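Local structure of hypothetical protein (4GL6) at residues 164-168 against 169-173. The protein is of unknown function; it is a DUF5037-family protein from the gut bacterium Ruminococcus gnavus. Residues are numbered along the deposited sequence; the frame is centred on the assembly and turned at random.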
loop_
_atom_site.group_PDB
_atom_site.type_symbol
_atom_site.label_atom_id
_atom_site.label_comp_id
_atom_site.label_asym_id
_atom_site.label_seq_id
_atom_site.Cartn_x
_atom_site.Cartn_y
_atom_site.Cartn_z
ATOM N N GLU A 164 0.934 1.109 18.413
ATOM C CA GLU A 164 -0.183 0.448 19.133
ATOM C C GLU A 164 -1.458 1.337 19.085
ATOM O O GLU A 164 -2.543 0.854 18.754
ATOM C CB GLU A 164 0.258 0.137 20.577
ATOM C CG GLU A 164 -0.556 -0.868 21.386
ATOM C CD GLU A 164 0.184 -1.282 22.681
ATOM O OE1 GLU A 164 0.476 -2.487 22.893
ATOM O OE2 GLU A 164 0.566 -0.385 23.454
ATOM N N GLU A 165 -1.297 2.640 19.341
ATOM C CA GLU A 165 -2.409 3.605 19.282
ATOM C C GLU A 165 -3.018 3.743 17.882
ATOM O O GLU A 165 -4.250 3.804 17.757
ATOM C CB GLU A 165 -2.009 4.984 19.863
ATOM C CG GLU A 165 -3.041 6.101 19.582
ATOM C CD GLU A 165 -3.046 7.297 20.524
ATOM O OE1 GLU A 165 -2.245 7.359 21.483
ATOM O OE2 GLU A 165 -3.908 8.180 20.293
ATOM N N VAL A 166 -2.178 3.834 16.852
ATOM C CA VAL A 166 -2.688 3.938 15.465
ATOM C C VAL A 166 -3.511 2.682 15.116
ATOM O O VAL A 166 -4.679 2.777 14.715
ATOM C CB VAL A 166 -1.547 4.136 14.451
ATOM C CG1 VAL A 166 -2.052 4.051 13.020
ATOM C CG2 VAL A 166 -0.866 5.474 14.692
ATOM N N TYR A 167 -2.919 1.516 15.339
ATOM C CA TYR A 167 -3.591 0.240 15.043
ATOM C C TYR A 167 -4.835 -0.061 15.894
ATOM O O TYR A 167 -5.814 -0.590 15.381
ATOM C CB TYR A 167 -2.564 -0.920 14.997
ATOM C CG TYR A 167 -1.855 -1.007 13.650
ATOM C CD1 TYR A 167 -0.955 -0.019 13.239
ATOM C CD2 TYR A 167 -2.099 -2.068 12.766
ATOM C CE1 TYR A 167 -0.308 -0.091 12.003
ATOM C CE2 TYR A 167 -1.446 -2.146 11.528
ATOM C CZ TYR A 167 -0.564 -1.153 11.148
ATOM O OH TYR A 167 0.060 -1.237 9.927
ATOM N N ARG A 168 -4.828 0.320 17.160
ATOM C CA ARG A 168 -6.003 0.110 18.022
ATOM C C ARG A 168 -7.116 1.159 17.822
ATOM O O ARG A 168 -8.272 0.812 17.589
ATOM C CB ARG A 168 -5.581 0.115 19.487
ATOM C CG ARG A 168 -6.710 -0.164 20.480
ATOM C CD ARG A 168 -6.270 0.027 21.918
ATOM N NE ARG A 168 -5.790 1.395 22.201
ATOM C CZ ARG A 168 -4.539 1.767 22.522
ATOM N NH1 ARG A 168 -3.532 0.889 22.670
ATOM N NH2 ARG A 168 -4.291 3.060 22.734
ATOM N N ASP A 169 -6.755 2.430 17.929
ATOM C CA ASP A 169 -7.731 3.532 17.931
ATOM C C ASP A 169 -8.083 4.122 16.573
ATOM O O ASP A 169 -9.216 4.577 16.401
ATOM C CB ASP A 169 -7.249 4.676 18.857
ATOM C CG ASP A 169 -6.907 4.199 20.276
ATOM O OD1 ASP A 169 -7.590 3.292 20.802
ATOM O OD2 ASP A 169 -5.928 4.710 20.863
ATOM N N LYS A 170 -7.134 4.125 15.633
ATOM C CA LYS A 170 -7.327 4.773 14.323
ATOM C C LYS A 170 -7.774 3.801 13.228
ATOM O O LYS A 170 -8.732 4.095 12.523
ATOM C CB LYS A 170 -6.063 5.559 13.883
ATOM C CG LYS A 170 -5.587 6.665 14.844
ATOM C CD LYS A 170 -6.517 7.875 14.976
ATOM C CE LYS A 170 -6.078 8.775 16.130
ATOM N NZ LYS A 170 -7.028 9.887 16.397
ATOM N N LEU A 171 -7.099 2.663 13.073
ATOM C CA LEU A 171 -7.458 1.708 12.001
ATOM C C LEU A 171 -8.773 0.951 12.211
ATOM O O LEU A 171 -9.539 0.780 11.262
ATOM C CB LEU A 171 -6.313 0.744 11.699
ATOM C CG LEU A 171 -5.023 1.388 11.190
ATOM C CD1 LEU A 171 -4.097 0.281 10.720
ATOM C CD2 LEU A 171 -5.258 2.407 10.077
ATOM N N GLY A 172 -9.037 0.498 13.431
ATOM C CA GLY A 172 -10.323 -0.140 13.750
ATOM C C GLY A 172 -10.658 -1.538 13.250
ATOM O O GLY A 172 -11.838 -1.876 13.118
ATOM N N GLY A 173 -9.642 -2.351 12.990
ATOM C CA GLY A 173 -9.863 -3.752 12.610
ATOM C C GLY A 173 -8.590 -4.582 12.589
ATOM O O GLY A 173 -7.571 -4.186 13.154
#
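Asp169 and the preceding Arg168 form a side-on salt bridge: NE of Arg168 lies 3.0 Å from OD1 of Asp169, and NH2 of Arg168 donates to OD2 over the same distance. The guanidinium and carboxylate planes are turned 64° apart, and OD1 is met from above the carboxylate plane. A bend at chi3 (59°) folds the arginine back alongside the aspartate. The carboxylate of Glu165 stands near by, its OE2 4.1 Å from Asp169 OD2, a like-charge proximity that Arg168 probably eases. The Asp169 amide makes an ordinary helical bond to Glu165 O. Lys170 N likewise bonds to Val166 O, four residues back, and the winding widens at Leu171, whose N reaches the same oxygen (2.9 Å) in a pi-type turn; the Leu171 bond is the straighter. This is the last turn of the crossover helix in the beta-alpha-beta unit of strand 140-147, helix 156-171 and strand 175-182. On its buried side Leu171 sets CD1 over the centre of the Tyr167 ring, 3.6 Å from the centroid, a CH-pi contact; the tyrosine hydroxyl is hydrogen-bonded to Leu176 O. Gly172, with phi 73°, then turns the chain out of the helix, and its carbonyl oxygen accepts from Asn130 ND2.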